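Local coordinates for 3-oxo-tetronate kinase (Haemophilus influenzae, PDB 1YZY), which catalyses the ATP-dependent phosphorylation of 3-oxo-tetronate to 3-oxo-tetronate 4-phosphate, at residues N22-V27 and K40-V45; F85-K90 and T145-A150; G91-V96 and D157-G162; T238-P243 and I372-A377. One frame throughout, in Å; residues are numbered along the deposited sequence.

Contact 1: residues N22-V27 and K40-V45; sequences NGLSTV and KVDAIV
Ser25 and Asp42 clasp each other through side chain and backbone. The carboxylate OD2 of Asp42 takes the N-H of Ser25 at 2.8 Å, almost straight (164°), on the anti side of OD2 and 28° out of the carboxylate plane. With chi1 at 55°, Ser25 OG is swung between its own N and carbonyl carbon, where it accepts from Asp42 N at 3.0 Å and gives a weak bond to OD2. Serine is short enough to serve both partners. Ser25 O receives Ala43 N at 2.9 Å, with a weaker second donor in Asp42 N. This knot opens the parallel pairing of strands 26-30 and 43-47, continued by Val27 N to Ala43 O at 3.0 Å and Val45 N to Val27 O at 2.8 Å. On one sheet face Thr26 CG2 meets Val45 CG2 at 3.9 Å, and with Ala43 they lie under helix 9-20. On the other, Val27 sets CG2 across Val41 CG1 at a tight 3.5 Å, and both valines touch His371. Further out, Leu24 rests CG on the CB of Asp42, while Thr26 OG1 bonds back to Leu24 O. Gly23, with positive phi, is the C-prime residue of the Schellman motif ending helix 9-20.

Contact 2: residues F85-K90 and T145-A150; sequences FDSTAK and TPMVDA
Met147 and Thr145 press on the backbone of Phe85-Ser87, and most of the contact is van der Waals packing against carbonyls. Met147 bends at chi2 and chi3 (-59° and -76°), which folds its thioether back over the other loop. SD lies 3.5 Å from Ser87 O, and the methyl CE comes to 3.3 Å from Phe85 O, with the CB of Phe85 beyond it. A flexible, unbranched chain suits this place, for it can follow an irregular backbone; Leu155 of helix 152-159 packs on Met147 too. Thr145 fills the other half: its CB sits 3.5 Å from Ser87 O, and the side chains of Thr88 and Thr145 cross at about a right angle, their CG2 methyls 4.2 Å apart.

The polar contacts are sparse. Thr145 OG1 approaches the CB and OD2 of Asp86 no nearer than 3.6 Å, and the carboxylate turns its OD1 to Thr84 instead. A water spans the loops, donating to Pro146 O at 3.2 Å and weakly to Ser87 O.

Within the first loop, Ser87 OG donates to Phe85 O at 2.7 Å, nearly along the C=O axis, so this small hydroxyl closes the turn on itself. Thr88 OG1 accepts from Lys90 N in an ST turn.

Two segments without regular secondary structure, leading into helices 93-104 and 152-159, are thus joined by shape rather than by direct hydrogen bonds. The carbonyl of Ser87 meets mainly carbon and sulfur from the other loop, its polar link across being the weak one to water.

Contact 3: residues G91-V96 and D157-G162; sequences GNIGPV and DAQAKG
Gln159 reaches over the N-terminal part of helix 93-104 and overlaps the backbone from Gly91 to Gly94. Beyond CG its chain is fully extended (chi2 180°), which carries the amide from the 157-162 segment to the neighbouring helix. There OE1 accepts the N-H of Gly94 at 2.8 Å, in the carbonyl plane and on a lone pair, with 150° at the hydrogen. The CB of Ile93 lies 3.3 Å from the same oxygen. NE2 bonds to Ser87 OG, so one end of the amide serves Gly94 of helix 93-104 and the other the preceding loop; the length of glutamine makes this possible.

Glycine suits position 94 because Gln159 O, with Ala160 N close by, occupies the place where a side chain would begin. Gly94 CA is 4.4 Å from Ala160 CB. Pro95 follows, its CD 3.3 Å from Gln159 O. Outside the pair, Asp98 of helix 93-104 accepts the N-H of Lys161, tying the chain that follows helix 152-159 to that helix.

Gly91 O and Gln159 OE1, both acceptors, stand at a doubtfully short separation. The chemistry otherwise implies a buried amide held by both ends, with the N-H of Gly94 satisfied by a side-chain carbonyl.

Contact 4: residues T238-P243 and I372-A377; sequences TNAFTP and IGKQIA
Phe241 O accepts the N-H of Lys374 at 2.9 Å, in the carbonyl plane and nearly straight (165°), fastening an irregular loop to strand 369-375. That strand is an inner one, running between strands 26-30 and 380-385, and the loop, which connects helix 221-232 to strand 248-252, passes across it. Just beyond, Ile376 and Ala377 make a classic beta bulge opposite strand 380-385, where the chain turns a corner.

With chi1 at 74°, the Phe241 ring folds back onto the strand. Gly373 CA lies over one face, 3.8 Å from the ring centroid, in a CH-pi contact 16° off the normal. Glycine suits the spot for a separate reason: Phe241 O comes in close, where a side chain would begin. CE2 of the ring also reaches Ile372 O at 3.5 Å. Phe391 and Lys384 also touch Phe241.

Ala240 directs its small CB at the strand, within 3.2 Å of Lys374 N, where a methyl fits close to the peptide. Lys374 continues extended beyond CG along the loop, beside Thr242, whose CG2 is 3.7 Å from Lys374 CB. The aliphatic stretch packs on Ala240 O, and at its end NZ gives a weak, long bond to Thr238 O at 3.4 Å.

The four contacts fall into two touching pairs. Contacts 1 and 4, with centres 13 Å apart, meet where strands 26-30 and 369-375 run antiparallel side by side, Thr26 O facing Ile372 N at 2.8 Å in a probable hydrogen bond; this joins the sugar-binding N-terminal part to a strand of the nucleotide-binding C-terminal part. Contacts 2 and 3, 11 Å apart between centres, interleave along the chain and touch through Gln159. The pairs stand well apart: centres of contacts 2 and 4 are 36 Å from one another, on opposite sides of the chain's centre. All four lie away from the ATP-binding residues inferred from relatives, such as Ser254 and Gly354-Thr357.

Contact 1: residues N22-V27 and K40-V45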
loop_
_atom_site.group_PDB
_atom_site.type_symbol
_atom_site.label_atom_id
_atom_site.label_comp_id
_atom_site.label_asym_id
_atom_site.label_seq_id
_atom_site.Cartn_x
_atom_site.Cartn_y
_atom_site.Cartn_z
ATOM N N ASN A 22 13.038 2.683 -4.764
ATOM C CA ASN A 22 14.125 3.574 -4.428
ATOM C C ASN A 22 15.233 2.859 -3.661
ATOM O O ASN A 22 15.886 3.436 -2.790
ATOM C CB ASN A 22 13.595 4.806 -3.692
ATOM C CG ASN A 22 12.964 5.807 -4.641
ATOM O OD1 ASN A 22 13.668 6.515 -5.368
ATOM N ND2 ASN A 22 11.634 5.833 -4.689
ATOM N N GLY A 23 15.388 1.571 -3.969
ATOM C CA GLY A 23 16.434 0.737 -3.391
ATOM C C GLY A 23 16.395 0.138 -1.995
ATOM O O GLY A 23 17.393 -0.457 -1.561
ATOM N N LEU A 24 15.277 0.248 -1.291
ATOM C CA LEU A 24 15.193 -0.298 0.067
ATOM C C LEU A 24 14.455 -1.645 0.188
ATOM O O LEU A 24 13.353 -1.787 -0.317
ATOM C CB LEU A 24 14.537 0.743 0.984
ATOM C CG LEU A 24 15.421 1.407 2.045
ATOM C CD1 LEU A 24 16.741 1.891 1.466
ATOM C CD2 LEU A 24 14.650 2.538 2.709
ATOM N N SER A 25 15.075 -2.648 0.805
ATOM C CA SER A 25 14.376 -3.929 0.977
ATOM C C SER A 25 13.240 -3.674 1.978
ATOM O O SER A 25 13.480 -3.191 3.084
ATOM C CB SER A 25 15.326 -5.049 1.430
ATOM O OG SER A 25 16.042 -4.734 2.605
ATOM N N THR A 26 12.012 -3.997 1.582
ATOM C CA THR A 26 10.833 -3.718 2.408
ATOM C C THR A 26 9.897 -4.894 2.733
ATOM O O THR A 26 9.687 -5.792 1.920
ATOM C CB THR A 26 9.982 -2.608 1.717
ATOM O OG1 THR A 26 10.805 -1.461 1.447
ATOM C CG2 THR A 26 8.796 -2.179 2.581
ATOM N N VAL A 27 9.344 -4.872 3.940
ATOM C CA VAL A 27 8.384 -5.872 4.391
ATOM C C VAL A 27 7.152 -5.118 4.877
ATOM O O VAL A 27 7.251 -4.243 5.738
ATOM C CB VAL A 27 8.928 -6.732 5.551
ATOM C CG1 VAL A 27 7.798 -7.522 6.187
ATOM C CG2 VAL A 27 9.989 -7.682 5.042
ATOM N N LYS A 40 15.874 -9.829 7.972
ATOM C CA LYS A 40 16.595 -8.563 8.078
ATOM C C LYS A 40 16.343 -7.716 6.832
ATOM O O LYS A 40 16.844 -8.034 5.756
ATOM C CB LYS A 40 18.098 -8.822 8.210
ATOM C CG LYS A 40 18.484 -9.916 9.205
ATOM C CD LYS A 40 18.256 -9.508 10.656
ATOM C CE LYS A 40 19.288 -8.495 11.131
ATOM N NZ LYS A 40 19.133 -8.198 12.583
ATOM N N VAL A 41 15.543 -6.661 6.975
ATOM C CA VAL A 41 15.232 -5.756 5.861
ATOM C C VAL A 41 15.570 -4.305 6.210
ATOM O O VAL A 41 15.883 -3.995 7.361
ATOM C CB VAL A 41 13.744 -5.834 5.427
ATOM C CG1 VAL A 41 13.442 -7.202 4.833
ATOM C CG2 VAL A 41 12.827 -5.527 6.599
ATOM N N ASP A 42 15.510 -3.430 5.208
ATOM C CA ASP A 42 15.816 -2.013 5.377
ATOM C C ASP A 42 14.635 -1.219 5.914
ATOM O O ASP A 42 14.820 -0.212 6.598
ATOM C CB ASP A 42 16.243 -1.390 4.043
ATOM C CG ASP A 42 17.468 -2.039 3.452
ATOM O OD1 ASP A 42 18.396 -2.393 4.216
ATOM O OD2 ASP A 42 17.507 -2.180 2.210
ATOM N N ALA A 43 13.427 -1.644 5.558
ATOM C CA ALA A 43 12.209 -0.965 5.989
ATOM C C ALA A 43 11.044 -1.923 6.256
ATOM O O ALA A 43 10.875 -2.929 5.567
ATOM C CB ALA A 43 11.797 0.079 4.937
ATOM N N ILE A 44 10.263 -1.621 7.284
ATOM C CA ILE A 44 9.097 -2.425 7.605
ATOM C C ILE A 44 7.927 -1.468 7.717
ATOM O O ILE A 44 7.991 -0.500 8.464
ATOM C CB ILE A 44 9.245 -3.175 8.941
ATOM C CG1 ILE A 44 10.494 -4.059 8.924
ATOM C CG2 ILE A 44 8.008 -4.038 9.189
ATOM C CD1 ILE A 44 10.830 -4.667 10.270
ATOM N N VAL A 45 6.887 -1.714 6.929
ATOM C CA VAL A 45 5.686 -0.897 6.935
ATOM C C VAL A 45 4.528 -1.655 7.603
ATOM O O VAL A 45 4.219 -2.776 7.212
ATOM C CB VAL A 45 5.239 -0.566 5.489
ATOM C CG1 VAL A 45 4.024 0.345 5.507
ATOM C CG2 VAL A 45 6.367 0.074 4.705
#

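Contact 2: residues F85-K90 and T145-A150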
loop_
_atom_site.group_PDB
_atom_site.type_symbol
_atom_site.label_atom_id
_atom_site.label_comp_id
_atom_site.label_asym_id
_atom_site.label_seq_id
_atom_site.Cartn_x
_atom_site.Cartn_y
_atom_site.Cartn_z
ATOM N N PHE A 85 -4.149 15.032 3.488
ATOM C CA PHE A 85 -4.199 15.272 4.927
ATOM C C PHE A 85 -5.508 14.836 5.600
ATOM O O PHE A 85 -5.866 15.362 6.652
ATOM C CB PHE A 85 -3.913 16.764 5.200
ATOM C CG PHE A 85 -3.172 17.022 6.482
ATOM C CD1 PHE A 85 -1.847 16.624 6.628
ATOM C CD2 PHE A 85 -3.791 17.677 7.544
ATOM C CE1 PHE A 85 -1.152 16.875 7.809
ATOM C CE2 PHE A 85 -3.096 17.930 8.737
ATOM C CZ PHE A 85 -1.780 17.527 8.862
ATOM N N ASP A 86 -6.169 13.829 5.027
ATOM C CA ASP A 86 -7.448 13.298 5.539
ATOM C C ASP A 86 -7.533 13.210 7.057
ATOM O O ASP A 86 -6.820 12.417 7.677
ATOM C CB ASP A 86 -7.738 11.923 4.933
ATOM C CG ASP A 86 -7.817 11.963 3.428
ATOM O OD1 ASP A 86 -6.888 12.523 2.819
ATOM O OD2 ASP A 86 -8.801 11.449 2.851
ATOM N N SER A 87 -8.441 14.001 7.627
ATOM C CA SER A 87 -8.653 14.074 9.070
ATOM C C SER A 87 -9.767 15.078 9.396
ATOM O O SER A 87 -10.463 15.565 8.500
ATOM C CB SER A 87 -7.351 14.518 9.753
ATOM O OG SER A 87 -6.819 15.698 9.150
ATOM N N THR A 88 -9.972 15.315 10.691
ATOM C CA THR A 88 -10.950 16.283 11.203
ATOM C C THR A 88 -10.313 16.908 12.447
ATOM O O THR A 88 -9.165 16.598 12.778
ATOM C CB THR A 88 -12.301 15.638 11.617
ATOM O OG1 THR A 88 -12.098 14.746 12.718
ATOM C CG2 THR A 88 -12.937 14.891 10.450
ATOM N N ALA A 89 -11.036 17.791 13.132
ATOM C CA ALA A 89 -10.491 18.425 14.332
ATOM C C ALA A 89 -10.062 17.383 15.372
ATOM O O ALA A 89 -9.306 17.679 16.302
ATOM C CB ALA A 89 -11.488 19.398 14.908
ATOM N N LYS A 90 -10.605 16.178 15.251
ATOM C CA LYS A 90 -10.230 15.066 16.119
ATOM C C LYS A 90 -9.425 14.128 15.257
ATOM O O LYS A 90 -8.975 13.120 15.790
ATOM C CB LYS A 90 -11.477 14.256 16.469
ATOM C CG LYS A 90 -12.361 14.963 17.502
ATOM C CD LYS A 90 -13.836 14.588 17.400
ATOM C CE LYS A 90 -14.517 15.312 16.244
ATOM N NZ LYS A 90 -16.002 15.204 16.309
ATOM N N THR A 145 -14.118 12.496 5.692
ATOM C CA THR A 145 -13.261 13.584 6.182
ATOM C C THR A 145 -13.172 14.792 5.233
ATOM O O THR A 145 -12.141 15.011 4.581
ATOM C CB THR A 145 -11.818 13.075 6.455
ATOM O OG1 THR A 145 -11.288 12.462 5.269
ATOM C CG2 THR A 145 -11.807 12.063 7.593
ATOM N N PRO A 146 -14.258 15.583 5.128
ATOM C CA PRO A 146 -14.244 16.755 4.245
ATOM C C PRO A 146 -13.204 17.794 4.685
ATOM O O PRO A 146 -13.030 18.043 5.883
ATOM C CB PRO A 146 -15.678 17.278 4.357
ATOM C CG PRO A 146 -16.093 16.862 5.733
ATOM C CD PRO A 146 -15.562 15.455 5.803
ATOM N N MET A 147 -12.505 18.374 3.710
ATOM C CA MET A 147 -11.462 19.372 3.968
ATOM C C MET A 147 -11.849 20.740 3.395
ATOM O O MET A 147 -11.860 20.938 2.182
ATOM C CB MET A 147 -10.137 18.906 3.357
ATOM C CG MET A 147 -9.755 17.454 3.664
ATOM S SD MET A 147 -9.583 17.063 5.424
ATOM C CE MET A 147 -7.999 17.798 5.816
ATOM N N VAL A 148 -12.169 21.682 4.273
ATOM C CA VAL A 148 -12.571 23.019 3.840
ATOM C C VAL A 148 -11.510 24.094 4.042
ATOM O O VAL A 148 -11.739 25.257 3.725
ATOM C CB VAL A 148 -13.882 23.470 4.522
ATOM C CG1 VAL A 148 -15.031 22.603 4.058
ATOM C CG2 VAL A 148 -13.743 23.406 6.035
ATOM N N ASP A 149 -10.373 23.707 4.608
ATOM C CA ASP A 149 -9.263 24.625 4.840
ATOM C C ASP A 149 -8.049 24.003 4.152
ATOM O O ASP A 149 -7.787 22.815 4.310
ATOM C CB ASP A 149 -9.007 24.772 6.348
ATOM C CG ASP A 149 -8.090 25.952 6.696
ATOM O OD1 ASP A 149 -7.562 26.619 5.781
ATOM O OD2 ASP A 149 -7.894 26.216 7.903
ATOM N N ALA A 150 -7.347 24.796 3.350
ATOM C CA ALA A 150 -6.171 24.317 2.632
ATOM C C ALA A 150 -4.868 24.567 3.388
ATOM O O ALA A 150 -3.825 24.042 3.014
ATOM C CB ALA A 150 -6.114 24.952 1.250
HETATM O O HOH W 1 -10.618 18.905 7.788
#

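Contact 3: residues G91-V96 and D157-G162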
loop_
_atom_site.group_PDB
_atom_site.type_symbol
_atom_site.label_atom_id
_atom_site.label_comp_id
_atom_site.label_asym_id
_atom_site.label_seq_id
_atom_site.Cartn_x
_atom_site.Cartn_y
_atom_site.Cartn_z
ATOM N N GLY A 91 -9.238 14.454 13.976
ATOM C CA GLY A 91 -8.481 13.674 13.006
ATOM C C GLY A 91 -7.173 13.296 13.630
ATOM O O GLY A 91 -6.336 14.130 13.960
ATOM N N ASN A 92 -7.059 11.986 13.741
ATOM C CA ASN A 92 -5.981 11.229 14.379
ATOM C C ASN A 92 -4.556 11.581 13.983
ATOM O O ASN A 92 -3.610 11.072 14.584
ATOM C CB ASN A 92 -6.192 9.739 14.116
ATOM C CG ASN A 92 -7.652 9.418 14.444
ATOM O OD1 ASN A 92 -8.271 10.074 15.285
ATOM N ND2 ASN A 92 -8.207 8.419 13.769
ATOM N N ILE A 93 -4.378 12.391 12.941
ATOM C CA ILE A 93 -3.013 12.727 12.510
ATOM C C ILE A 93 -2.265 13.402 13.665
ATOM O O ILE A 93 -1.178 12.968 14.051
ATOM C CB ILE A 93 -3.006 13.632 11.251
ATOM C CG1 ILE A 93 -3.509 12.842 10.044
ATOM C CG2 ILE A 93 -1.599 14.175 10.968
ATOM C CD1 ILE A 93 -3.732 13.700 8.821
ATOM N N GLY A 94 -2.883 14.430 14.242
ATOM C CA GLY A 94 -2.285 15.152 15.357
ATOM C C GLY A 94 -2.127 14.321 16.615
ATOM O O GLY A 94 -1.054 14.308 17.225
ATOM N N PRO A 95 -3.210 13.686 17.085
ATOM C CA PRO A 95 -3.144 12.852 18.290
ATOM C C PRO A 95 -2.065 11.765 18.194
ATOM O O PRO A 95 -1.319 11.535 19.148
ATOM C CB PRO A 95 -4.536 12.242 18.335
ATOM C CG PRO A 95 -5.398 13.375 17.800
ATOM C CD PRO A 95 -4.603 13.828 16.616
ATOM N N VAL A 96 -2.014 11.080 17.050
ATOM C CA VAL A 96 -1.037 10.017 16.830
ATOM C C VAL A 96 0.383 10.555 16.809
ATOM O O VAL A 96 1.286 9.928 17.361
ATOM C CB VAL A 96 -1.327 9.228 15.526
ATOM C CG1 VAL A 96 -0.251 8.197 15.280
ATOM C CG2 VAL A 96 -2.668 8.526 15.629
ATOM N N ASP A 157 -3.115 22.334 13.738
ATOM C CA ASP A 157 -3.343 23.013 15.014
ATOM C C ASP A 157 -4.684 22.657 15.638
ATOM O O ASP A 157 -4.821 22.634 16.861
ATOM C CB ASP A 157 -3.259 24.536 14.848
ATOM C CG ASP A 157 -1.829 25.067 14.866
ATOM O OD1 ASP A 157 -0.867 24.294 15.080
ATOM O OD2 ASP A 157 -1.674 26.288 14.668
ATOM N N ALA A 158 -5.682 22.450 14.793
ATOM C CA ALA A 158 -7.017 22.100 15.249
ATOM C C ALA A 158 -7.053 20.782 16.026
ATOM O O ALA A 158 -7.754 20.669 17.033
ATOM C CB ALA A 158 -7.948 22.021 14.067
ATOM N N GLN A 159 -6.257 19.815 15.583
ATOM C CA GLN A 159 -6.209 18.482 16.187
ATOM C C GLN A 159 -4.951 18.137 16.974
ATOM O O GLN A 159 -4.794 16.992 17.417
ATOM C CB GLN A 159 -6.383 17.422 15.099
ATOM C CG GLN A 159 -5.459 17.807 13.953
ATOM C CD GLN A 159 -5.512 16.845 12.800
ATOM O OE1 GLN A 159 -4.833 15.828 12.810
ATOM N NE2 GLN A 159 -6.301 17.172 11.789
ATOM N N ALA A 160 -4.031 19.082 17.122
ATOM C CA ALA A 160 -2.799 18.801 17.845
ATOM C C ALA A 160 -2.715 19.484 19.207
ATOM O O ALA A 160 -3.442 20.437 19.483
ATOM C CB ALA A 160 -1.599 19.180 16.991
ATOM N N LYS A 161 -1.859 18.950 20.076
ATOM C CA LYS A 161 -1.654 19.507 21.409
ATOM C C LYS A 161 -0.634 20.653 21.358
ATOM O O LYS A 161 -0.567 21.472 22.277
ATOM C CB LYS A 161 -1.149 18.427 22.376
ATOM C CG LYS A 161 -2.163 17.955 23.411
ATOM C CD LYS A 161 -3.193 17.007 22.825
ATOM C CE LYS A 161 -4.273 16.656 23.847
ATOM N NZ LYS A 161 -5.205 17.798 24.121
ATOM N N GLY A 162 0.188 20.670 20.307
ATOM C CA GLY A 162 1.200 21.702 20.144
ATOM C C GLY A 162 0.904 22.666 19.006
ATOM O O GLY A 162 -0.214 22.683 18.468
#

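Contact 4: residues T238-P243 and I372-A377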
loop_
_atom_site.group_PDB
_atom_site.type_symbol
_atom_site.label_atom_id
_atom_site.label_comp_id
_atom_site.label_asym_id
_atom_site.label_seq_id
_atom_site.Cartn_x
_atom_site.Cartn_y
_atom_site.Cartn_z
ATOM N N THR A 238 15.356 -2.061 -9.773
ATOM C CA THR A 238 15.760 -2.965 -10.850
ATOM C C THR A 238 16.199 -4.338 -10.358
ATOM O O THR A 238 16.111 -5.318 -11.099
ATOM C CB THR A 238 16.892 -2.355 -11.729
ATOM O OG1 THR A 238 17.814 -1.621 -10.911
ATOM C CG2 THR A 238 16.306 -1.428 -12.770
ATOM N N ASN A 239 16.649 -4.405 -9.108
ATOM C CA ASN A 239 17.115 -5.655 -8.516
ATOM C C ASN A 239 16.189 -6.204 -7.430
ATOM O O ASN A 239 16.624 -6.942 -6.536
ATOM C CB ASN A 239 18.532 -5.486 -7.963
ATOM C CG ASN A 239 19.556 -5.272 -9.056
ATOM O OD1 ASN A 239 19.825 -6.170 -9.855
ATOM N ND2 ASN A 239 20.131 -4.076 -9.103
ATOM N N ALA A 240 14.933 -5.771 -7.450
ATOM C CA ALA A 240 13.961 -6.273 -6.490
ATOM C C ALA A 240 13.643 -7.695 -6.960
ATOM O O ALA A 240 13.597 -7.963 -8.166
ATOM C CB ALA A 240 12.716 -5.405 -6.489
ATOM N N PHE A 241 13.457 -8.602 -6.007
ATOM C CA PHE A 241 13.188 -10.002 -6.315
ATOM C C PHE A 241 11.945 -10.297 -7.144
ATOM O O PHE A 241 11.010 -9.494 -7.224
ATOM C CB PHE A 241 13.138 -10.826 -5.020
ATOM C CG PHE A 241 11.881 -10.618 -4.200
ATOM C CD1 PHE A 241 10.700 -11.300 -4.513
ATOM C CD2 PHE A 241 11.879 -9.751 -3.109
ATOM C CE1 PHE A 241 9.540 -11.124 -3.755
ATOM C CE2 PHE A 241 10.727 -9.567 -2.343
ATOM C CZ PHE A 241 9.553 -10.257 -2.670
ATOM N N THR A 242 11.956 -11.477 -7.753
ATOM C CA THR A 242 10.845 -12.010 -8.543
ATOM C C THR A 242 10.714 -13.492 -8.113
ATOM O O THR A 242 11.542 -14.001 -7.354
ATOM C CB THR A 242 11.071 -11.887 -10.094
ATOM O OG1 THR A 242 12.357 -12.402 -10.468
ATOM C CG2 THR A 242 10.959 -10.453 -10.536
ATOM N N PRO A 243 9.622 -14.167 -8.496
ATOM C CA PRO A 243 9.517 -15.566 -8.085
ATOM C C PRO A 243 10.588 -16.435 -8.733
ATOM O O PRO A 243 11.025 -16.163 -9.853
ATOM C CB PRO A 243 8.136 -15.965 -8.604
ATOM C CG PRO A 243 7.379 -14.696 -8.571
ATOM C CD PRO A 243 8.377 -13.729 -9.143
ATOM N N ILE A 372 8.204 -6.934 -0.187
ATOM C CA ILE A 372 7.838 -6.333 -1.469
ATOM C C ILE A 372 8.944 -6.459 -2.522
ATOM O O ILE A 372 10.120 -6.147 -2.261
ATOM C CB ILE A 372 7.515 -4.845 -1.216
ATOM C CG1 ILE A 372 6.679 -4.694 0.060
ATOM C CG2 ILE A 372 6.760 -4.267 -2.412
ATOM C CD1 ILE A 372 5.210 -5.020 -0.110
ATOM N N GLY A 373 8.554 -6.942 -3.702
ATOM C CA GLY A 373 9.492 -7.149 -4.787
ATOM C C GLY A 373 9.265 -6.327 -6.037
ATOM O O GLY A 373 8.533 -5.336 -6.025
ATOM N N LYS A 374 9.863 -6.782 -7.135
ATOM C CA LYS A 374 9.791 -6.092 -8.421
ATOM C C LYS A 374 8.396 -5.748 -8.910
ATOM O O LYS A 374 7.478 -6.561 -8.856
ATOM C CB LYS A 374 10.546 -6.880 -9.482
ATOM C CG LYS A 374 11.125 -6.034 -10.592
ATOM C CD LYS A 374 12.305 -6.754 -11.198
ATOM C CE LYS A 374 12.823 -6.052 -12.423
ATOM N NZ LYS A 374 13.868 -6.892 -13.069
ATOM N N GLN A 375 8.267 -4.528 -9.416
ATOM C CA GLN A 375 7.008 -4.012 -9.919
ATOM C C GLN A 375 6.628 -4.583 -11.284
ATOM O O GLN A 375 7.330 -4.375 -12.274
ATOM C CB GLN A 375 7.075 -2.481 -9.978
ATOM C CG GLN A 375 5.798 -1.793 -10.434
ATOM C CD GLN A 375 5.860 -0.275 -10.290
ATOM O OE1 GLN A 375 5.844 0.259 -9.182
ATOM N NE2 GLN A 375 5.919 0.421 -11.415
ATOM N N ILE A 376 5.526 -5.325 -11.313
ATOM C CA ILE A 376 5.007 -5.922 -12.540
ATOM C C ILE A 376 4.312 -4.818 -13.322
ATOM O O ILE A 376 4.429 -4.725 -14.544
ATOM C CB ILE A 376 3.971 -7.034 -12.225
ATOM C CG1 ILE A 376 4.637 -8.175 -11.464
ATOM C CG2 ILE A 376 3.339 -7.556 -13.500
ATOM C CD1 ILE A 376 3.656 -9.183 -10.941
ATOM N N ALA A 377 3.546 -4.014 -12.598
ATOM C CA ALA A 377 2.808 -2.891 -13.157
ATOM C C ALA A 377 2.603 -1.904 -12.005
ATOM O O ALA A 377 2.761 -2.272 -10.836
ATOM C CB ALA A 377 1.462 -3.360 -13.713
#